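PDB 5NV9: putative sodium:solute symporter from Proteus mirabilis, which couples the inward flow of sodium ions to the uptake of the sialic acid N-acetylneuraminic acid across the inner membrane. Local coordinates for residues F78-G81 with Q82-I86; G242-F245 with A246-Q250; I86-L89 with P90-Y94; F289-G292 with S293-V297. One frame throughout, in Å; residues are numbered along the deposited sequence.

Contact 1: F78-G81 with Q82-I86; sequences FIIG and QYLAI. With SLB (N-acetyl-beta-neuraminic acid), chain D.
Gln82 N donates to Ile79 O over 2.9 Å, an i to i-3 backbone bond in which the donor stands well above the carbonyl plane, 56° out of it. Leu84 N reaches Ile80 O at 3.1 Å in the ordinary i to i-4 spacing; the bond from Ala85 N to Gly81 O is weak, and Gly81 O also accepts from Asn247 ND2.

Apolar contacts follow the same spacing. Ile79 CD1 lies 4.0 Å from CE2 of Tyr83, the two side chains running alongside each other in one direction, and Ile80 CG2 and Leu84 CD1 meet likewise. The hydroxyl of Tyr83 is spent on Ala282 O.

Polar contacts to N-acetylneuraminic acid come from the Gln82 amide. Its chain bends at CG (chi2 -71°), turning both ends of the amide to the glycerol tail: NE2 gives a nearly straight bond to SLB O7 (3.0 Å, 171°), and OE1 takes a very short one, 2.5 Å, from SLB O9. A water accepts from Gln82 NE2 and donates to Phe78 O and SLB O10.

The two bonds, with the water at NE2, hold the amide's rotation, consistent with Gln82 reading the O7 and O9 hydroxyls of the glycerol tail.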
# COMPACT_ATOMS: atom_id res chain seq x y z
N PHE A 78 -13.85 -10.52 0.65
CA PHE A 78 -12.53 -9.97 0.49
C PHE A 78 -11.62 -10.01 1.72
O PHE A 78 -10.41 -9.98 1.59
CB PHE A 78 -12.61 -8.52 0.04
CG PHE A 78 -12.74 -8.35 -1.46
CD1 PHE A 78 -13.67 -9.10 -2.21
CD2 PHE A 78 -12.04 -7.34 -2.10
CE1 PHE A 78 -13.82 -8.90 -3.58
CE2 PHE A 78 -12.16 -7.15 -3.49
CZ PHE A 78 -13.07 -7.91 -4.22
N ILE A 79 -12.21 -10.11 2.92
CA ILE A 79 -11.44 -10.18 4.15
C ILE A 79 -10.54 -11.43 4.13
O ILE A 79 -9.51 -11.45 4.81
CB ILE A 79 -12.33 -10.08 5.44
CG1 ILE A 79 -11.52 -9.47 6.60
CG2 ILE A 79 -12.94 -11.44 5.82
CD1 ILE A 79 -12.24 -9.41 7.92
N ILE A 80 -10.85 -12.44 3.35
CA ILE A 80 -9.93 -13.58 3.21
C ILE A 80 -8.55 -13.03 2.80
O ILE A 80 -7.51 -13.49 3.29
CB ILE A 80 -10.51 -14.67 2.28
CG1 ILE A 80 -11.76 -15.31 2.91
CG2 ILE A 80 -9.53 -15.82 2.07
CD1 ILE A 80 -12.69 -15.93 1.89
N GLY A 81 -8.53 -11.97 1.99
CA GLY A 81 -7.29 -11.28 1.64
C GLY A 81 -6.36 -10.91 2.77
O GLY A 81 -5.15 -11.07 2.64
N GLN A 82 -6.92 -10.40 3.87
CA GLN A 82 -6.16 -10.00 5.05
C GLN A 82 -5.47 -11.15 5.75
O GLN A 82 -4.30 -11.05 6.19
CB GLN A 82 -7.10 -9.31 6.08
CG GLN A 82 -7.96 -8.23 5.48
CD GLN A 82 -7.15 -7.01 5.10
OE1 GLN A 82 -6.09 -6.75 5.66
NE2 GLN A 82 -7.70 -6.19 4.25
N TYR A 83 -6.19 -12.25 5.87
CA TYR A 83 -5.66 -13.43 6.53
C TYR A 83 -4.62 -14.15 5.69
O TYR A 83 -3.69 -14.75 6.22
CB TYR A 83 -6.82 -14.31 7.07
CG TYR A 83 -7.56 -13.51 8.13
CD1 TYR A 83 -7.02 -13.31 9.38
CD2 TYR A 83 -8.73 -12.83 7.84
CE1 TYR A 83 -7.63 -12.50 10.33
CE2 TYR A 83 -9.36 -12.02 8.78
CZ TYR A 83 -8.80 -11.85 10.02
OH TYR A 83 -9.43 -11.09 10.97
N LEU A 84 -4.71 -14.05 4.37
CA LEU A 84 -3.66 -14.61 3.51
C LEU A 84 -2.38 -13.78 3.62
O LEU A 84 -1.34 -14.28 3.37
CB LEU A 84 -4.08 -14.64 2.04
CG LEU A 84 -5.22 -15.61 1.76
CD1 LEU A 84 -5.73 -15.50 0.31
CD2 LEU A 84 -4.81 -17.03 2.10
N ALA A 85 -2.50 -12.52 3.99
CA ALA A 85 -1.38 -11.57 4.10
C ALA A 85 -0.63 -11.89 5.37
O ALA A 85 0.58 -11.65 5.45
CB ALA A 85 -1.88 -10.14 4.13
N ILE A 86 -1.34 -12.40 6.36
CA ILE A 86 -0.68 -12.85 7.58
C ILE A 86 -0.07 -14.23 7.34
O ILE A 86 1.07 -14.46 7.72
CB ILE A 86 -1.66 -12.90 8.75
CG1 ILE A 86 -2.23 -11.52 9.00
CG2 ILE A 86 -1.03 -13.53 10.00
CD1 ILE A 86 -3.36 -11.54 10.01
C1 SLB D . -4.61 -0.13 0.45
C2 SLB D . -4.28 -1.59 0.31
C3 SLB D . -5.11 -2.18 -0.81
C4 SLB D . -4.99 -3.72 -0.89
C5 SLB D . -5.46 -4.24 0.47
C6 SLB D . -4.59 -3.62 1.59
C7 SLB D . -4.98 -4.05 3.01
C8 SLB D . -4.11 -3.40 4.05
C9 SLB D . -4.38 -3.95 5.44
C10 SLB D . -6.45 -6.48 0.76
C11 SLB D . -6.10 -7.90 1.12
N5 SLB D . -5.38 -5.70 0.53
O1A SLB D . -5.51 0.20 1.30
O1B SLB D . -4.01 0.71 -0.32
O2 SLB D . -2.86 -1.78 0.03
O4 SLB D . -5.85 -4.26 -1.95
O6 SLB D . -4.68 -2.20 1.55
O7 SLB D . -6.32 -3.66 3.31
O8 SLB D . -2.73 -3.59 3.72
O9 SLB D . -4.03 -5.35 5.56
O10 SLB D . -7.62 -6.06 0.73
O HOH W 1 -9.65 -7.09 2.08

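Contact 2: G242-F245 with A246-Q250; sequences GFLF and ANIQQ. With SLB (N-acetyl-beta-neuraminic acid), chain D.
Residues 242-250 form uninterrupted alpha helix, with four i to i-4 bonds across the junction. Ala246 N to Gly242 O, Ile248 N to Leu244 O and Gln249 N to Phe245 O each span 2.9 Å, and Asn247 N to Phe243 O is 2.8 Å. The N-H groups of Ile248 and Gln249 point straightest at their acceptors, at 160° and 165°.

Asn247 folds back over the preceding turn: with CG opposite the carbonyl carbon (chi1 -71°), its ND2 comes within 3.0 Å of Phe243 O, but the angle is too poor for a hydrogen bond. That amide nitrogen bonds instead to Gly81 O on helix 80-87. On another side of the helix, Leu244 CG and Ile248 CD1 are 3.9 Å apart, the two side chains lying side by side and pointing the same way. The Phe245 ring packs on Val463, Ser466 and Met467 of helix 459-475.

Phe243 carries the ligand contact. The acetamido methyl SLB C11 sits over one face of its ring, 3.5 Å above the plane and displaced toward the rim, while Phe243 CE1 is 3.6 Å from SLB C10. Phe78 and Phe459 meet the same ring edge-to-face. This is the aromatic wall of a sugar-binding pocket, set on a regular transmembrane helix of the LeuT fold.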
# COMPACT_ATOMS: atom_id res chain seq x y z
N GLY A 242 -5.99 -14.58 -6.22
CA GLY A 242 -5.62 -13.18 -6.50
C GLY A 242 -4.96 -12.48 -5.32
O GLY A 242 -3.87 -11.87 -5.46
N PHE A 243 -5.57 -12.55 -4.12
CA PHE A 243 -4.94 -11.92 -2.95
C PHE A 243 -3.64 -12.60 -2.49
O PHE A 243 -2.71 -11.89 -2.02
CB PHE A 243 -5.90 -11.77 -1.77
CG PHE A 243 -6.80 -10.57 -1.88
CD1 PHE A 243 -6.28 -9.34 -2.19
CD2 PHE A 243 -8.16 -10.69 -1.75
CE1 PHE A 243 -7.11 -8.21 -2.32
CE2 PHE A 243 -8.98 -9.58 -1.88
CZ PHE A 243 -8.46 -8.33 -2.17
N LEU A 244 -3.56 -13.93 -2.62
CA LEU A 244 -2.31 -14.60 -2.34
C LEU A 244 -1.18 -13.95 -3.14
O LEU A 244 -0.18 -13.55 -2.59
CB LEU A 244 -2.40 -16.06 -2.62
CG LEU A 244 -1.11 -16.86 -2.41
CD1 LEU A 244 -0.71 -16.75 -0.97
CD2 LEU A 244 -1.43 -18.29 -2.80
N PHE A 245 -1.36 -13.82 -4.45
CA PHE A 245 -0.31 -13.25 -5.26
C PHE A 245 -0.10 -11.76 -5.02
O PHE A 245 1.04 -11.30 -5.08
CB PHE A 245 -0.48 -13.64 -6.75
CG PHE A 245 -0.07 -15.05 -7.01
CD1 PHE A 245 -0.87 -16.08 -6.60
CD2 PHE A 245 1.16 -15.35 -7.59
CE1 PHE A 245 -0.49 -17.41 -6.75
CE2 PHE A 245 1.55 -16.65 -7.76
CZ PHE A 245 0.72 -17.70 -7.36
N ALA A 246 -1.16 -11.00 -4.72
CA ALA A 246 -1.00 -9.58 -4.46
C ALA A 246 -0.22 -9.37 -3.18
O ALA A 246 0.54 -8.39 -3.07
CB ALA A 246 -2.35 -8.86 -4.38
N ASN A 247 -0.45 -10.27 -2.22
CA ASN A 247 0.17 -10.21 -0.91
C ASN A 247 1.63 -10.62 -1.04
O ASN A 247 2.49 -9.99 -0.43
CB ASN A 247 -0.55 -11.09 0.16
CG ASN A 247 -1.92 -10.52 0.57
OD1 ASN A 247 -2.13 -9.32 0.52
ND2 ASN A 247 -2.85 -11.39 0.91
N ILE A 248 1.94 -11.65 -1.85
CA ILE A 248 3.32 -11.99 -2.07
C ILE A 248 4.01 -10.78 -2.72
O ILE A 248 5.14 -10.40 -2.36
CB ILE A 248 3.50 -13.26 -2.91
CG1 ILE A 248 2.97 -14.46 -2.10
CG2 ILE A 248 4.95 -13.54 -3.18
CD1 ILE A 248 2.49 -15.59 -3.01
N GLN A 249 3.36 -10.17 -3.68
CA GLN A 249 3.96 -8.93 -4.27
C GLN A 249 4.28 -7.93 -3.19
O GLN A 249 5.38 -7.37 -3.11
CB GLN A 249 3.01 -8.31 -5.28
CG GLN A 249 3.56 -7.01 -5.81
CD GLN A 249 2.75 -6.44 -6.96
OE1 GLN A 249 2.21 -7.17 -7.80
NE2 GLN A 249 2.72 -5.14 -7.05
N GLN A 250 3.29 -7.66 -2.37
CA GLN A 250 3.38 -6.55 -1.34
C GLN A 250 4.52 -6.77 -0.35
O GLN A 250 5.26 -5.85 -0.06
CB GLN A 250 2.06 -6.40 -0.60
CG GLN A 250 1.96 -5.28 0.45
CD GLN A 250 2.09 -3.89 -0.16
OE1 GLN A 250 1.08 -3.22 -0.43
NE2 GLN A 250 3.33 -3.46 -0.40
C1 SLB D . -4.61 -0.13 0.45
C2 SLB D . -4.28 -1.59 0.31
C3 SLB D . -5.11 -2.18 -0.81
C4 SLB D . -4.99 -3.72 -0.89
C5 SLB D . -5.46 -4.24 0.47
C6 SLB D . -4.59 -3.62 1.59
C7 SLB D . -4.98 -4.05 3.01
C8 SLB D . -4.11 -3.40 4.05
C9 SLB D . -4.38 -3.95 5.44
C10 SLB D . -6.45 -6.48 0.76
C11 SLB D . -6.10 -7.90 1.12
N5 SLB D . -5.38 -5.70 0.53
O1A SLB D . -5.51 0.20 1.30
O1B SLB D . -4.01 0.71 -0.32
O2 SLB D . -2.86 -1.78 0.03
O4 SLB D . -5.85 -4.26 -1.95
O6 SLB D . -4.68 -2.20 1.55
O7 SLB D . -6.32 -3.66 3.31
O8 SLB D . -2.73 -3.59 3.72
O9 SLB D . -4.03 -5.35 5.56
O10 SLB D . -7.62 -6.06 0.73

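Contact 3: I86-L89 with P90-Y94; sequences IAIL and PLVFY
Pro90 CD rests against the turn before it, 3.4 Å from Ala87 O and 3.7 Å from Ile86 O. Its nitrogen carries no hydrogen, so the bond that an alpha helix would make from position 90 back to Ile86 O cannot form. Ile86 O is taken instead by Leu89 N at 3.0 Å, an i to i-3 bond, and the regular helix is interrupted near Ile88.

Leu91 follows with its side chain turned back along the first segment. Both torsions are near -60°, which brings CD2 to 3.5 Å from Ala87 O, while Leu91 CB lies close to Ile88 O.

At Val92 the i to i-4 pattern resumes: its N donates to Ile88 O over 3.2 Å, with the donor in the carbonyl plane. The CG2 branch of Val92 comes to 4.3 Å from Ile88 CD1, a loose apolar contact.

Phe93 N makes the straighter bond of the two, to Leu89 O at 3.0 Å and 168°. Its CB touches the same oxygen, but with CG opposite its own backbone nitrogen (chi1 -172°) the ring leads away from the first segment. Over one face of the Tyr94 ring stands Phe93 CD2, toward the rim.

The break thus joins helix 80-87 to helix 89-102, close to the cytoplasmic end of the membrane span. Helix 236-253 meets it through Leu244 and Asn247 at Ile88, Phe251 at Leu89 and Thr252 at Val92, and helix 267-301 through Ala282 at Ile86, Asn277 at Leu89 and Leu274 at Phe93.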
# COMPACT_ATOMS: atom_id res chain seq x y z
N ILE A 86 -1.34 -12.40 6.36
CA ILE A 86 -0.68 -12.85 7.58
C ILE A 86 -0.07 -14.23 7.34
O ILE A 86 1.07 -14.46 7.72
CB ILE A 86 -1.66 -12.90 8.75
CG1 ILE A 86 -2.23 -11.52 9.00
CG2 ILE A 86 -1.03 -13.53 10.00
CD1 ILE A 86 -3.36 -11.54 10.01
N ALA A 87 -0.83 -15.14 6.73
CA ALA A 87 -0.34 -16.49 6.49
C ALA A 87 0.96 -16.60 5.72
O ALA A 87 1.71 -17.53 5.92
CB ALA A 87 -1.41 -17.29 5.77
N ILE A 88 1.25 -15.69 4.80
CA ILE A 88 2.54 -15.75 4.10
C ILE A 88 3.72 -15.20 4.89
O ILE A 88 4.86 -15.46 4.51
CB ILE A 88 2.52 -15.01 2.74
CG1 ILE A 88 2.20 -13.54 2.91
CG2 ILE A 88 1.51 -15.67 1.77
CD1 ILE A 88 2.75 -12.66 1.82
N LEU A 89 3.51 -14.46 5.99
CA LEU A 89 4.63 -13.80 6.69
C LEU A 89 5.79 -14.69 7.17
O LEU A 89 6.93 -14.26 7.08
CB LEU A 89 4.14 -12.89 7.86
CG LEU A 89 3.29 -11.68 7.40
CD1 LEU A 89 2.75 -10.82 8.54
CD2 LEU A 89 4.02 -10.81 6.38
N PRO A 90 5.51 -15.89 7.73
CA PRO A 90 6.61 -16.79 8.10
C PRO A 90 7.49 -17.22 6.87
O PRO A 90 8.74 -17.28 6.96
CB PRO A 90 5.88 -18.00 8.68
CG PRO A 90 4.47 -17.54 8.94
CD PRO A 90 4.20 -16.49 7.96
N LEU A 91 6.86 -17.39 5.73
CA LEU A 91 7.58 -17.71 4.50
C LEU A 91 8.50 -16.53 4.10
O LEU A 91 9.64 -16.73 3.63
CB LEU A 91 6.58 -17.99 3.39
CG LEU A 91 5.62 -19.19 3.57
CD1 LEU A 91 6.46 -20.42 3.81
CD2 LEU A 91 4.58 -19.02 4.68
N VAL A 92 8.02 -15.28 4.30
CA VAL A 92 8.83 -14.11 4.00
C VAL A 92 10.03 -14.08 4.93
O VAL A 92 11.17 -13.85 4.51
CB VAL A 92 8.03 -12.82 4.18
CG1 VAL A 92 8.94 -11.60 3.99
CG2 VAL A 92 6.79 -12.84 3.28
N PHE A 93 9.76 -14.27 6.22
CA PHE A 93 10.80 -14.31 7.26
C PHE A 93 11.88 -15.35 7.00
O PHE A 93 13.05 -15.05 7.08
CB PHE A 93 10.16 -14.51 8.65
CG PHE A 93 11.13 -14.38 9.78
CD1 PHE A 93 11.62 -13.13 10.12
CD2 PHE A 93 11.56 -15.50 10.47
CE1 PHE A 93 12.53 -12.98 11.17
CE2 PHE A 93 12.46 -15.38 11.54
CZ PHE A 93 12.96 -14.11 11.87
N TYR A 94 11.49 -16.58 6.72
CA TYR A 94 12.44 -17.64 6.57
C TYR A 94 13.17 -17.63 5.25
O TYR A 94 14.35 -17.92 5.23
CB TYR A 94 11.77 -19.00 6.81
CG TYR A 94 11.42 -19.18 8.26
CD1 TYR A 94 12.43 -19.04 9.26
CD2 TYR A 94 10.12 -19.49 8.68
CE1 TYR A 94 12.13 -19.17 10.61
CE2 TYR A 94 9.82 -19.63 10.03
CZ TYR A 94 10.83 -19.48 10.99
OH TYR A 94 10.55 -19.60 12.34

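Contact 4: F289-G292 with S293-V297; sequences FAIG and SALFV
Ser293 to Phe289 opens a run of i to i-4 contacts within one continuous helix, 267-301, where the membrane span gives way to its periplasmic extension. Four backbone bonds document its regularity: Ser293 N to Phe289 O at 3.1 Å, the straightest at 171°, then Ala294 N to Ala290 O and Leu295 N to Ile291 O, both 2.8 Å, and Phe296 N to Gly292 O at 3.1 Å.

Among side chains, Ile291 CG2 and Leu295 CD1 touch at 3.9 Å, lying alongside each other and pointing the same way. Leu295 CG, opposite its carbonyl carbon (chi1 -73°), also leans to within 3.3 Å of Ile291 O. The pair faces Leu316 of helix 315-323 and, through Ile196 and Ile200, helix 155-203.

Ser293 OG approaches Phe289 O only to 3.6 Å; its hydrogen-bond partner is Trp76 NE1. The same indole meets the Phe289 ring with planes at about 40°, so Trp76 spans one turn of this helix. The Phe296 ring makes a cation-pi contact with Lys220.

Phe289 further packs on Ile67 and Ala71 of helix 61-73. This is regular alpha helix with an i to i-4 aliphatic pair, at the periplasmic end of a membrane-spanning helix of the LeuT fold.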
# COMPACT_ATOMS: atom_id res chain seq x y z
N PHE A 289 -14.78 -3.65 7.39
CA PHE A 289 -15.93 -4.44 6.92
C PHE A 289 -17.12 -4.17 7.82
O PHE A 289 -18.22 -3.91 7.33
CB PHE A 289 -15.57 -5.95 6.91
CG PHE A 289 -14.68 -6.31 5.76
CD1 PHE A 289 -15.22 -6.54 4.52
CD2 PHE A 289 -13.27 -6.32 5.89
CE1 PHE A 289 -14.40 -6.86 3.43
CE2 PHE A 289 -12.45 -6.60 4.78
CZ PHE A 289 -13.03 -6.86 3.54
N ALA A 290 -16.90 -4.23 9.14
CA ALA A 290 -17.98 -4.05 10.10
C ALA A 290 -18.65 -2.72 9.92
O ALA A 290 -19.89 -2.62 10.00
CB ALA A 290 -17.54 -4.30 11.54
N ILE A 291 -17.85 -1.70 9.57
CA ILE A 291 -18.40 -0.40 9.26
C ILE A 291 -19.42 -0.37 8.09
O ILE A 291 -20.49 0.23 8.23
CB ILE A 291 -17.31 0.69 9.09
CG1 ILE A 291 -16.72 1.03 10.45
CG2 ILE A 291 -17.88 1.95 8.50
CD1 ILE A 291 -15.31 1.60 10.30
N GLY A 292 -19.07 -1.01 6.96
CA GLY A 292 -19.98 -1.14 5.82
C GLY A 292 -21.22 -1.91 6.15
O GLY A 292 -22.30 -1.52 5.78
N SER A 293 -21.10 -3.00 6.88
CA SER A 293 -22.28 -3.69 7.33
C SER A 293 -23.18 -2.87 8.28
O SER A 293 -24.43 -2.86 8.17
CB SER A 293 -21.83 -5.00 7.99
OG SER A 293 -21.21 -5.82 7.02
N ALA A 294 -22.53 -2.19 9.23
CA ALA A 294 -23.24 -1.24 10.12
C ALA A 294 -23.95 -0.16 9.41
O ALA A 294 -25.10 0.14 9.76
CB ALA A 294 -22.31 -0.67 11.18
N LEU A 295 -23.31 0.44 8.40
CA LEU A 295 -23.91 1.55 7.68
C LEU A 295 -25.09 1.11 6.87
O LEU A 295 -26.01 1.91 6.67
CB LEU A 295 -22.92 2.23 6.75
CG LEU A 295 -21.83 3.09 7.43
CD1 LEU A 295 -20.80 3.53 6.47
CD2 LEU A 295 -22.39 4.29 8.13
N PHE A 296 -24.99 -0.11 6.32
CA PHE A 296 -26.04 -0.74 5.57
C PHE A 296 -27.29 -0.87 6.45
O PHE A 296 -28.40 -0.50 6.02
CB PHE A 296 -25.58 -2.09 5.06
CG PHE A 296 -26.70 -2.98 4.68
CD1 PHE A 296 -27.39 -2.75 3.54
CD2 PHE A 296 -27.04 -4.03 5.48
CE1 PHE A 296 -28.45 -3.55 3.16
CE2 PHE A 296 -28.12 -4.84 5.12
CZ PHE A 296 -28.83 -4.59 3.97
N VAL A 297 -27.12 -1.41 7.66
CA VAL A 297 -28.22 -1.51 8.62
C VAL A 297 -28.74 -0.12 9.00
O VAL A 297 -29.95 0.11 9.02
CB VAL A 297 -27.87 -2.34 9.83
CG1 VAL A 297 -29.05 -2.41 10.77
CG2 VAL A 297 -27.48 -3.73 9.38

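Overall arrangement
Contacts 1 and 2 adjoin one another beside N-acetylneuraminic acid, their centres about 10 Å apart: contact 1 binds O7 and O9 of its glycerol tail, and contact 2 covers its acetamido group. They also join directly, Asn247 ND2 lying 2.9 Å from Gly81 O and Phe243 CD2 3.6 Å from Gly81 CA. Contact 3 continues contact 1 along the chain, sharing Ile86, and leans on contact 2 where Ile88 CG2 comes to 3.7 Å from Leu244 CD1. Contact 4 reaches the group from the periplasmic side, Phe289 CZ packing 3.4 Å from Ile79 N; its centre is about 31 Å from that of contact 3. The Gln82 side chain is about 12 Å from a bound sodium ion.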